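Side-chain contacts in LbaCas13a H328A (C2c2) (Lachnospiraceae bacterium NK4A179, PDB 5WLH), which binds pre-crRNA and, as a Cas13a RNA-targeting nuclease, probably cleaves RNA at adenosines: residues 565-570 with 905-910; 636-641 with 971-976; 641-646 with 877-882. All coordinates share one frame; numbering follows the deposited sequence.

These three contacts offer a worked example of how a large helical protein closes long loops beside its bound RNA. They form a row, the centres of contacts 1 and 2 lying about 13 Å apart, those of 2 and 3 about 11 Å and those of 1 and 3 about 23 Å. Helix 635-645 serves contacts 2 and 3, which share Asp-641, while Ser-910 of contact 1 packs on Cys-974 of contact 2. Along the chain, contact 3 is nested inside the loops closed by the other two, whose segments alternate. The row runs from loop-on-helix packing, about 10 Å from the RNA at its nearest atom, to residues touching the RNA at contacts 2 and 3.

Contact 1: residues 565-570 with 905-910; sequences QYFGGH and KWYIVS
Phe-567 presents the edge of its ring to two consecutive residues of helix 901-911. Its CE1 lies 3.7 Å from OH of Tyr-907, and its CZ lies 3.9 Å from CD1 of Ile-908, both partners close to the plane of the phenyl ring. Ile-908 runs at about a right angle to the phenylalanine and touches it with the end methyl alone. Tyr-907 comes in on a slant, its hydroxyl end leading; with CG anti to the backbone N (chi1 172°), the phenol is carried out from the helix to the ring edge. The hydroxyl is not left in a purely apolar setting, because it hydrogen-bonds to Glu-631, and Phe-628 meets the same phenol edge-to-face. Behind Phe-567 the chain turns sharply: Gly-568, at positive phi, is the C-prime residue of a Schellman motif that ends helix 559-564. In the opposing helix, OG of Ser-910 adds a 2.8 Å bond to O of Trp-906, reaching it from the face opposite to the serine's own backbone N. Helix 621-632 lines Phe-567, Tyr-907 and Ile-908, and helix 588-602 reaches Ile-908 through Val-598. Since helix 588-602 runs into an R-x4-H sequence that includes Asp-605 and Phe-607, neighbours of Lys-905 and Trp-906, this buried packing is consistent with the helical core of a HEPN nuclease domain.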
loop_
_atom_site.group_PDB
_atom_site.type_symbol
_atom_site.label_atom_id
_atom_site.label_comp_id
_atom_site.label_asym_id
_atom_site.label_seq_id
_atom_site.Cartn_x
_atom_site.Cartn_y
_atom_site.Cartn_z
ATOM N N GLN A 565 -10.461 30.149 10.214
ATOM C CA GLN A 565 -11.407 29.279 9.514
ATOM C C GLN A 565 -11.074 27.810 9.755
ATOM O O GLN A 565 -11.970 26.961 9.830
ATOM C CB GLN A 565 -11.385 29.566 8.011
ATOM C CG GLN A 565 -11.983 30.892 7.596
ATOM C CD GLN A 565 -11.818 31.172 6.111
ATOM O OE1 GLN A 565 -11.828 30.262 5.294
ATOM N NE2 GLN A 565 -11.684 32.448 5.759
ATOM N N TYR A 566 -9.783 27.494 9.859
ATOM C CA TYR A 566 -9.312 26.136 10.105
ATOM C C TYR A 566 -9.387 25.744 11.567
ATOM O O TYR A 566 -9.193 24.563 11.891
ATOM C CB TYR A 566 -7.888 26.006 9.588
ATOM C CG TYR A 566 -7.865 26.156 8.106
ATOM C CD1 TYR A 566 -8.121 25.068 7.290
ATOM C CD2 TYR A 566 -7.661 27.398 7.511
ATOM C CE1 TYR A 566 -8.153 25.191 5.926
ATOM C CE2 TYR A 566 -7.681 27.526 6.136
ATOM C CZ TYR A 566 -7.935 26.420 5.350
ATOM O OH TYR A 566 -7.963 26.526 3.980
ATOM N N PHE A 567 -9.666 26.701 12.447
ATOM C CA PHE A 567 -9.955 26.442 13.849
ATOM C C PHE A 567 -11.432 26.690 14.142
ATOM O O PHE A 567 -11.797 27.138 15.230
ATOM C CB PHE A 567 -9.053 27.290 14.746
ATOM C CG PHE A 567 -7.584 26.926 14.657
ATOM C CD1 PHE A 567 -7.046 25.955 15.486
ATOM C CD2 PHE A 567 -6.752 27.558 13.752
ATOM C CE1 PHE A 567 -5.701 25.618 15.408
ATOM C CE2 PHE A 567 -5.404 27.225 13.662
ATOM C CZ PHE A 567 -4.878 26.254 14.497
ATOM N N GLY A 568 -12.279 26.435 13.146
ATOM C CA GLY A 568 -13.717 26.421 13.316
ATOM C C GLY A 568 -14.405 27.756 13.116
ATOM O O GLY A 568 -15.624 27.831 13.304
ATOM N N GLY A 569 -13.674 28.793 12.739
ATOM C CA GLY A 569 -14.240 30.114 12.502
ATOM C C GLY A 569 -13.847 31.104 13.587
ATOM O O GLY A 569 -13.874 30.795 14.786
ATOM N N HIS A 570 -13.493 32.324 13.165
ATOM C CA HIS A 570 -12.998 33.303 14.126
ATOM C C HIS A 570 -14.050 33.677 15.161
ATOM O O HIS A 570 -13.693 34.149 16.249
ATOM C CB HIS A 570 -12.468 34.544 13.395
ATOM C CG HIS A 570 -13.530 35.417 12.804
ATOM N ND1 HIS A 570 -13.867 35.377 11.468
ATOM C CD2 HIS A 570 -14.293 36.392 13.356
ATOM C CE1 HIS A 570 -14.809 36.273 11.227
ATOM N NE2 HIS A 570 -15.083 36.902 12.355
ATOM N N LYS A 905 2.753 19.299 17.575
ATOM C CA LYS A 905 2.871 18.995 16.152
ATOM C C LYS A 905 1.723 18.117 15.672
ATOM O O LYS A 905 1.126 18.381 14.621
ATOM C CB LYS A 905 4.194 18.291 15.856
ATOM C CG LYS A 905 5.450 19.085 16.113
ATOM C CD LYS A 905 6.612 18.178 15.698
ATOM C CE LYS A 905 7.879 18.525 16.406
ATOM N NZ LYS A 905 8.899 17.493 16.099
ATOM N N TRP A 906 1.447 17.022 16.388
ATOM C CA TRP A 906 0.337 16.157 15.983
ATOM C C TRP A 906 -0.958 16.944 15.937
ATOM O O TRP A 906 -1.797 16.743 15.053
ATOM C CB TRP A 906 0.184 14.983 16.947
ATOM C CG TRP A 906 1.236 13.972 16.795
ATOM C CD1 TRP A 906 2.346 13.825 17.575
ATOM C CD2 TRP A 906 1.307 12.951 15.794
ATOM N NE1 TRP A 906 3.104 12.769 17.124
ATOM C CE2 TRP A 906 2.485 12.213 16.034
ATOM C CE3 TRP A 906 0.488 12.589 14.722
ATOM C CZ2 TRP A 906 2.870 11.140 15.235
ATOM C CZ3 TRP A 906 0.866 11.515 13.935
ATOM C CH2 TRP A 906 2.045 10.804 14.196
ATOM N N TYR A 907 -1.140 17.835 16.906
ATOM C CA TYR A 907 -2.309 18.694 16.937
ATOM C C TYR A 907 -2.423 19.533 15.677
ATOM O O TYR A 907 -3.422 19.447 14.952
ATOM C CB TYR A 907 -2.236 19.586 18.171
ATOM C CG TYR A 907 -3.296 20.650 18.219
ATOM C CD1 TYR A 907 -4.626 20.362 17.910
ATOM C CD2 TYR A 907 -2.974 21.945 18.619
ATOM C CE1 TYR A 907 -5.601 21.355 17.969
ATOM C CE2 TYR A 907 -3.930 22.933 18.687
ATOM C CZ TYR A 907 -5.246 22.636 18.375
ATOM O OH TYR A 907 -6.201 23.632 18.452
ATOM N N ILE A 908 -1.423 20.378 15.413
ATOM C CA ILE A 908 -1.545 21.313 14.297
ATOM C C ILE A 908 -1.606 20.570 12.966
ATOM O O ILE A 908 -2.396 20.924 12.088
ATOM C CB ILE A 908 -0.401 22.340 14.327
ATOM C CG1 ILE A 908 -0.532 23.212 15.584
ATOM C CG2 ILE A 908 -0.405 23.209 13.063
ATOM C CD1 ILE A 908 -1.882 23.990 15.642
ATOM N N VAL A 909 -0.780 19.535 12.782
ATOM C CA VAL A 909 -0.804 18.830 11.501
ATOM C C VAL A 909 -2.170 18.188 11.271
ATOM O O VAL A 909 -2.784 18.379 10.216
ATOM C CB VAL A 909 0.341 17.804 11.412
ATOM C CG1 VAL A 909 0.142 16.877 10.202
ATOM C CG2 VAL A 909 1.654 18.535 11.257
ATOM N N SER A 910 -2.685 17.452 12.262
ATOM C CA SER A 910 -3.971 16.787 12.046
ATOM C C SER A 910 -5.100 17.801 11.946
ATOM O O SER A 910 -6.062 17.593 11.196
ATOM C CB SER A 910 -4.265 15.784 13.161
ATOM O OG SER A 910 -4.483 16.433 14.403
#

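Contact 2: residues 636-641 with 971-976; sequences TVVMKD and VKLCGT. With nucleotides of chain B.
Val-638, in the first half of helix 635-645, faces Thr-976 just beyond the end of helix 960-974, their CA atoms 7.6 Å apart. The second helix gives out at Gly-975, the first residue to leave helical angles, and the turn is held by N of Thr-976 bonding to O of Leu-973 at 3.0 Å. The threonine also reaches back with its hydroxyl: OG1 donates to O of Lys-972 at 2.7 Å, from above the carbonyl plane. This fixes OG1 where CG1 of Val-638 meets it tip to tip at 3.5 Å, while the other valine methyl, CG2, rests 3.8 Å from CD2 of Leu-973. With the valine's chi1 at 170°, CG1 is directed at the threonine and CG2 at the leucine. Met-639 bends at chi2 and chi3, which lays its thioether across the extended chain of Lys-972 at about a right angle; SD is 3.8 Å from the lysine CE. Beyond this crossing the ammonium group pairs with Asp-968. The RNA lies beside the end of helix 960-974, where O of Gly-975 is 3.1 Å from N6 of A36 of chain B; the same oxygen accepts a hydrogen bond from Arg-1039. Among the neighbouring helices, 901-911 sets Arg-911 against Leu-973 and Cys-974, and 915-941 sets Pro-915 and Ala-918 against Cys-974 and Val-971.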
loop_
_atom_site.group_PDB
_atom_site.type_symbol
_atom_site.label_atom_id
_atom_site.label_comp_id
_atom_site.label_asym_id
_atom_site.label_seq_id
_atom_site.Cartn_x
_atom_site.Cartn_y
_atom_site.Cartn_z
ATOM N N THR A 636 -17.279 18.949 24.474
ATOM C CA THR A 636 -18.547 18.429 24.975
ATOM C C THR A 636 -19.725 19.120 24.296
ATOM O O THR A 636 -20.720 18.470 23.957
ATOM C CB THR A 636 -18.631 18.562 26.500
ATOM O OG1 THR A 636 -18.506 19.936 26.889
ATOM C CG2 THR A 636 -17.537 17.739 27.166
ATOM N N VAL A 637 -19.615 20.429 24.055
ATOM C CA VAL A 637 -20.658 21.145 23.326
ATOM C C VAL A 637 -20.808 20.577 21.919
ATOM O O VAL A 637 -21.925 20.356 21.436
ATOM C CB VAL A 637 -20.352 22.653 23.287
ATOM C CG1 VAL A 637 -21.440 23.398 22.522
ATOM C CG2 VAL A 637 -20.203 23.212 24.695
ATOM N N VAL A 638 -19.681 20.348 21.236
ATOM C CA VAL A 638 -19.725 19.831 19.867
ATOM C C VAL A 638 -20.398 18.465 19.831
ATOM O O VAL A 638 -21.218 18.176 18.949
ATOM C CB VAL A 638 -18.301 19.757 19.278
ATOM C CG1 VAL A 638 -18.314 19.001 17.958
ATOM C CG2 VAL A 638 -17.714 21.136 19.111
ATOM N N MET A 639 -20.029 17.588 20.763
ATOM C CA MET A 639 -20.561 16.233 20.718
ATOM C C MET A 639 -22.049 16.217 21.053
ATOM O O MET A 639 -22.820 15.473 20.434
ATOM C CB MET A 639 -19.769 15.321 21.655
ATOM C CG MET A 639 -18.293 15.138 21.247
ATOM S SD MET A 639 -18.052 14.861 19.476
ATOM C CE MET A 639 -18.747 13.224 19.303
ATOM N N LYS A 640 -22.476 17.041 22.016
ATOM C CA LYS A 640 -23.910 17.124 22.304
ATOM C C LYS A 640 -24.657 17.770 21.141
ATOM O O LYS A 640 -25.776 17.366 20.812
ATOM C CB LYS A 640 -24.152 17.888 23.613
ATOM C CG LYS A 640 -24.755 19.284 23.429
ATOM C CD LYS A 640 -24.977 20.019 24.739
ATOM C CE LYS A 640 -25.189 21.505 24.480
ATOM N NZ LYS A 640 -26.133 21.742 23.348
ATOM N N ASP A 641 -24.039 18.754 20.484
ATOM C CA ASP A 641 -24.664 19.375 19.324
ATOM C C ASP A 641 -24.846 18.386 18.181
ATOM O O ASP A 641 -25.807 18.504 17.416
ATOM C CB ASP A 641 -23.841 20.575 18.854
ATOM C CG ASP A 641 -24.059 21.800 19.713
ATOM O OD1 ASP A 641 -24.902 21.731 20.645
ATOM O OD2 ASP A 641 -23.377 22.819 19.465
ATOM N N VAL A 971 -10.338 15.241 14.125
ATOM C CA VAL A 971 -11.372 14.625 13.288
ATOM C C VAL A 971 -12.712 15.301 13.538
ATOM O O VAL A 971 -13.410 15.722 12.609
ATOM C CB VAL A 971 -11.466 13.111 13.559
ATOM C CG1 VAL A 971 -12.682 12.506 12.828
ATOM C CG2 VAL A 971 -10.197 12.399 13.140
ATOM N N LYS A 972 -13.070 15.432 14.813
ATOM C CA LYS A 972 -14.372 15.975 15.183
ATOM C C LYS A 972 -14.474 17.450 14.820
ATOM O O LYS A 972 -15.468 17.890 14.223
ATOM C CB LYS A 972 -14.598 15.761 16.684
ATOM C CG LYS A 972 -14.898 14.297 17.039
ATOM C CD LYS A 972 -14.485 13.957 18.449
ATOM C CE LYS A 972 -15.054 12.614 18.910
ATOM N NZ LYS A 972 -14.412 12.147 20.196
ATOM N N LEU A 973 -13.434 18.226 15.134
ATOM C CA LEU A 973 -13.504 19.664 14.911
ATOM C C LEU A 973 -13.301 20.044 13.440
ATOM O O LEU A 973 -13.865 21.045 12.985
ATOM C CB LEU A 973 -12.486 20.369 15.808
ATOM C CG LEU A 973 -12.774 20.295 17.324
ATOM C CD1 LEU A 973 -11.862 21.203 18.106
ATOM C CD2 LEU A 973 -14.236 20.674 17.616
ATOM N N CYS A 974 -12.521 19.273 12.676
ATOM C CA CYS A 974 -12.398 19.562 11.248
ATOM C C CYS A 974 -13.743 19.465 10.549
ATOM O O CYS A 974 -13.997 20.196 9.586
ATOM C CB CYS A 974 -11.396 18.611 10.592
ATOM S SG CYS A 974 -9.702 18.965 11.148
ATOM N N GLY A 975 -14.610 18.584 11.021
ATOM C CA GLY A 975 -15.927 18.431 10.441
ATOM C C GLY A 975 -16.992 19.302 11.070
ATOM O O GLY A 975 -18.173 19.159 10.728
ATOM N N THR A 976 -16.615 20.199 11.978
ATOM C CA THR A 976 -17.582 21.067 12.654
ATOM C C THR A 976 -17.500 22.457 12.039
ATOM O O THR A 976 -16.690 23.300 12.436
ATOM C CB THR A 976 -17.349 21.097 14.154
ATOM O OG1 THR A 976 -17.386 19.757 14.647
ATOM C CG2 THR A 976 -18.451 21.905 14.823
ATOM P P A B 36 -19.696 11.707 11.666
ATOM O OP1 A B 36 -20.455 12.630 12.540
ATOM O OP2 A B 36 -19.549 10.280 12.023
ATOM O "O5'" A B 36 -20.291 11.743 10.202
ATOM C "C5'" A B 36 -21.611 11.293 9.955
ATOM C "C4'" A B 36 -22.349 12.262 9.071
ATOM O "O4'" A B 36 -22.448 13.556 9.724
ATOM C "C3'" A B 36 -21.711 12.534 7.726
ATOM O "O3'" A B 36 -22.786 12.918 6.869
ATOM C "C2'" A B 36 -20.835 13.752 8.033
ATOM O "O2'" A B 36 -20.434 14.496 6.907
ATOM C "C1'" A B 36 -21.769 14.539 8.949
ATOM N N9 A B 36 -21.145 15.444 9.907
ATOM C C8 A B 36 -20.017 15.277 10.674
ATOM N N7 A B 36 -19.803 16.276 11.498
ATOM C C5 A B 36 -20.877 17.135 11.280
ATOM C C6 A B 36 -21.245 18.374 11.843
ATOM N N6 A B 36 -20.529 18.995 12.787
ATOM N N1 A B 36 -22.381 18.961 11.394
ATOM C C2 A B 36 -23.099 18.343 10.452
ATOM N N3 A B 36 -22.856 17.178 9.854
ATOM C C4 A B 36 -21.718 16.624 10.318
ATOM P P U B 35 -16.206 8.084 12.833
ATOM O OP1 U B 35 -14.859 7.581 13.185
ATOM O OP2 U B 35 -17.095 8.307 14.000
ATOM O "O5'" U B 35 -16.115 9.421 11.992
ATOM C "C5'" U B 35 -15.871 10.665 12.609
ATOM C "C4'" U B 35 -15.957 11.751 11.577
ATOM O "O4'" U B 35 -14.929 11.553 10.579
ATOM C "C3'" U B 35 -17.245 11.755 10.778
ATOM O "O3'" U B 35 -18.273 12.408 11.487
ATOM C "C2'" U B 35 -16.844 12.459 9.489
ATOM O "O2'" U B 35 -16.885 13.865 9.652
ATOM C "C1'" U B 35 -15.380 12.012 9.326
ATOM N N1 U B 35 -15.262 10.908 8.350
ATOM C C2 U B 35 -15.213 11.283 7.026
ATOM O O2 U B 35 -15.227 12.445 6.665
ATOM N N3 U B 35 -15.123 10.249 6.142
ATOM C C4 U B 35 -15.106 8.903 6.439
ATOM O O4 U B 35 -15.043 8.103 5.504
ATOM C C5 U B 35 -15.172 8.589 7.830
ATOM C C6 U B 35 -15.245 9.582 8.725
#

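Contact 3: residues 641-646 with 877-882; sequences DKFYSN and ADFVPD. With nucleotides of chain B.
Two donors of Asn-646 grip O of Lys-642, next to the Phe-643 and Tyr-644 pair that packs on Phe-879: the backbone N at 3.0 Å and ND2 at 2.8 Å, arriving from opposite faces of the carbonyl plane. The motif is a helix C-terminus, here that of helix 635-645, closed by a side-chain amide as well as by the main chain. The ND2 bond is fairly straight (160°), and the carbonyl oxygen lies almost in the plane of the amide, which would help fix the rotation of that group. The amide's other end, OD1, sits 3.7 Å from C5 of U37 of chain B. With an alanine here the ND2 donor is gone, which would probably leave Lys-642 O with the backbone bond alone and the uracil without the amide beside it. The helix end meets the guide RNA twice more. N3 of U37 of chain B donates to O of Ser-645 at 2.6 Å, a main-chain contact that may help to recognise uracil, while Lys-642, bent at chi3 (79°), lets NZ donate a 2.6 Å hydrogen bond to OP1 of A36 of chain B. On the face away from the lysine, Phe-879 of loop 877-882 lies against the helix. Its CE2 packs on CB of Phe-643, and it slides past Tyr-644 in the opposite direction, the tyrosine's hydroxyl bonding to O of Cys-874. In the Tyr-644 pairing each CB meets the other ring, with CB of Tyr-644 3.9 Å from CD2 of Phe-879 and CD1 of Tyr-644 3.9 Å from CB of Phe-879.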
loop_
_atom_site.group_PDB
_atom_site.type_symbol
_atom_site.label_atom_id
_atom_site.label_comp_id
_atom_site.label_asym_id
_atom_site.label_seq_id
_atom_site.Cartn_x
_atom_site.Cartn_y
_atom_site.Cartn_z
ATOM N N ASP A 641 -24.039 18.754 20.484
ATOM C CA ASP A 641 -24.664 19.375 19.324
ATOM C C ASP A 641 -24.846 18.386 18.181
ATOM O O ASP A 641 -25.807 18.504 17.416
ATOM C CB ASP A 641 -23.841 20.575 18.854
ATOM C CG ASP A 641 -24.059 21.800 19.713
ATOM O OD1 ASP A 641 -24.902 21.731 20.645
ATOM O OD2 ASP A 641 -23.377 22.819 19.465
ATOM N N LYS A 642 -23.958 17.394 18.053
ATOM C CA LYS A 642 -24.167 16.380 17.013
ATOM C C LYS A 642 -25.382 15.513 17.305
ATOM O O LYS A 642 -26.053 15.057 16.371
ATOM C CB LYS A 642 -22.926 15.498 16.861
ATOM C CG LYS A 642 -21.692 16.275 16.468
ATOM C CD LYS A 642 -20.515 15.352 16.220
ATOM C CE LYS A 642 -20.639 14.722 14.844
ATOM N NZ LYS A 642 -19.387 13.982 14.476
ATOM N N PHE A 643 -25.670 15.248 18.584
ATOM C CA PHE A 643 -26.946 14.622 18.923
ATOM C C PHE A 643 -28.103 15.487 18.434
ATOM O O PHE A 643 -29.030 15.005 17.770
ATOM C CB PHE A 643 -27.047 14.402 20.434
ATOM C CG PHE A 643 -26.573 13.047 20.894
ATOM C CD1 PHE A 643 -25.481 12.430 20.297
ATOM C CD2 PHE A 643 -27.206 12.400 21.951
ATOM C CE1 PHE A 643 -25.034 11.191 20.731
ATOM C CE2 PHE A 643 -26.773 11.157 22.386
ATOM C CZ PHE A 643 -25.670 10.552 21.777
ATOM N N TYR A 644 -28.044 16.782 18.733
ATOM C CA TYR A 644 -29.112 17.695 18.342
ATOM C C TYR A 644 -29.234 17.785 16.828
ATOM O O TYR A 644 -30.326 17.639 16.268
ATOM C CB TYR A 644 -28.850 19.079 18.933
ATOM C CG TYR A 644 -29.927 20.084 18.594
ATOM C CD1 TYR A 644 -31.048 20.230 19.409
ATOM C CD2 TYR A 644 -29.829 20.881 17.464
ATOM C CE1 TYR A 644 -32.039 21.142 19.104
ATOM C CE2 TYR A 644 -30.819 21.796 17.146
ATOM C CZ TYR A 644 -31.923 21.920 17.976
ATOM O OH TYR A 644 -32.914 22.826 17.674
ATOM N N SER A 645 -28.116 18.032 16.145
ATOM C CA SER A 645 -28.161 18.209 14.700
ATOM C C SER A 645 -28.556 16.932 13.975
ATOM O O SER A 645 -29.042 17.009 12.842
ATOM C CB SER A 645 -26.806 18.701 14.186
ATOM O OG SER A 645 -26.515 20.006 14.665
ATOM N N ASN A 646 -28.337 15.766 14.583
ATOM C CA ASN A 646 -28.774 14.505 14.007
ATOM C C ASN A 646 -30.215 14.175 14.384
ATOM O O ASN A 646 -30.689 13.081 14.062
ATOM C CB ASN A 646 -27.843 13.357 14.433
ATOM C CG ASN A 646 -26.617 13.232 13.532
ATOM O OD1 ASN A 646 -26.690 12.680 12.432
ATOM N ND2 ASN A 646 -25.498 13.775 13.986
ATOM N N ALA A 877 -29.688 25.682 22.088
ATOM C CA ALA A 877 -29.043 26.055 23.341
ATOM C C ALA A 877 -29.754 25.468 24.553
ATOM O O ALA A 877 -29.165 25.430 25.637
ATOM C CB ALA A 877 -28.969 27.577 23.464
ATOM N N ASP A 878 -30.997 25.012 24.396
ATOM C CA ASP A 878 -31.751 24.398 25.481
ATOM C C ASP A 878 -31.488 22.906 25.634
ATOM O O ASP A 878 -31.895 22.322 26.645
ATOM C CB ASP A 878 -33.255 24.612 25.272
ATOM C CG ASP A 878 -33.676 26.055 25.471
ATOM O OD1 ASP A 878 -32.852 26.859 25.960
ATOM O OD2 ASP A 878 -34.832 26.381 25.137
ATOM N N PHE A 879 -30.826 22.272 24.669
ATOM C CA PHE A 879 -30.620 20.828 24.712
ATOM C C PHE A 879 -29.420 20.522 25.598
ATOM O O PHE A 879 -28.282 20.864 25.254
ATOM C CB PHE A 879 -30.426 20.266 23.306
ATOM C CG PHE A 879 -30.036 18.817 23.289
ATOM C CD1 PHE A 879 -30.896 17.847 23.779
ATOM C CD2 PHE A 879 -28.803 18.426 22.793
ATOM C CE1 PHE A 879 -30.539 16.514 23.771
ATOM C CE2 PHE A 879 -28.437 17.099 22.788
ATOM C CZ PHE A 879 -29.309 16.139 23.267
ATOM N N VAL A 880 -29.686 19.887 26.739
ATOM C CA VAL A 880 -28.690 19.475 27.728
ATOM C C VAL A 880 -27.613 20.543 27.890
ATOM O O VAL A 880 -26.427 20.264 27.672
ATOM C CB VAL A 880 -28.082 18.114 27.349
ATOM C CG1 VAL A 880 -27.361 17.493 28.538
ATOM C CG2 VAL A 880 -29.170 17.180 26.870
ATOM N N PRO A 881 -27.965 21.778 28.263
ATOM C CA PRO A 881 -26.930 22.807 28.435
ATOM C C PRO A 881 -26.016 22.546 29.619
ATOM O O PRO A 881 -24.949 23.168 29.709
ATOM C CB PRO A 881 -27.746 24.088 28.632
ATOM C CG PRO A 881 -29.001 23.616 29.291
ATOM C CD PRO A 881 -29.288 22.243 28.723
ATOM N N ASP A 882 -26.403 21.645 30.521
ATOM C CA ASP A 882 -25.634 21.283 31.702
ATOM C C ASP A 882 -24.650 20.151 31.433
ATOM O O ASP A 882 -24.170 19.516 32.378
ATOM C CB ASP A 882 -26.593 20.883 32.827
ATOM C CG ASP A 882 -27.775 20.061 32.314
ATOM O OD1 ASP A 882 -28.320 20.401 31.248
ATOM O OD2 ASP A 882 -28.149 19.069 32.970
ATOM P P U B 37 -23.578 11.821 5.990
ATOM O OP1 U B 37 -22.637 10.740 5.570
ATOM O OP2 U B 37 -24.340 12.633 4.997
ATOM O "O5'" U B 37 -24.636 11.097 6.934
ATOM C "C5'" U B 37 -25.518 11.836 7.750
ATOM C "C4'" U B 37 -26.984 11.727 7.379
ATOM O "O4'" U B 37 -27.669 12.386 8.462
ATOM C "C3'" U B 37 -27.394 12.512 6.140
ATOM O "O3'" U B 37 -28.752 12.170 5.796
ATOM C "C2'" U B 37 -27.367 13.927 6.693
ATOM O "O2'" U B 37 -28.047 14.896 5.923
ATOM C "C1'" U B 37 -27.997 13.714 8.077
ATOM N N1 U B 37 -27.434 14.591 9.109
ATOM C C2 U B 37 -28.304 15.350 9.862
ATOM O O2 U B 37 -29.513 15.314 9.693
ATOM N N3 U B 37 -27.692 16.133 10.812
ATOM C C4 U B 37 -26.332 16.225 11.060
ATOM O O4 U B 37 -25.916 16.975 11.940
ATOM C C5 U B 37 -25.503 15.398 10.246
ATOM C C6 U B 37 -26.074 14.631 9.322
ATOM P P A B 36 -19.696 11.707 11.666
ATOM O OP1 A B 36 -20.455 12.630 12.540
ATOM O OP2 A B 36 -19.549 10.280 12.023
ATOM O "O5'" A B 36 -20.291 11.743 10.202
ATOM C "C5'" A B 36 -21.611 11.293 9.955
ATOM C "C4'" A B 36 -22.349 12.262 9.071
ATOM O "O4'" A B 36 -22.448 13.556 9.724
ATOM C "C3'" A B 36 -21.711 12.534 7.726
ATOM O "O3'" A B 36 -22.786 12.918 6.869
ATOM C "C2'" A B 36 -20.835 13.752 8.033
ATOM O "O2'" A B 36 -20.434 14.496 6.907
ATOM C "C1'" A B 36 -21.769 14.539 8.949
ATOM N N9 A B 36 -21.145 15.444 9.907
ATOM C C8 A B 36 -20.017 15.277 10.674
ATOM N N7 A B 36 -19.803 16.276 11.498
ATOM C C5 A B 36 -20.877 17.135 11.280
ATOM C C6 A B 36 -21.245 18.374 11.843
ATOM N N6 A B 36 -20.529 18.995 12.787
ATOM N N1 A B 36 -22.381 18.961 11.394
ATOM C C2 A B 36 -23.099 18.343 10.452
ATOM N N3 A B 36 -22.856 17.178 9.854
ATOM C C4 A B 36 -21.718 16.624 10.318
#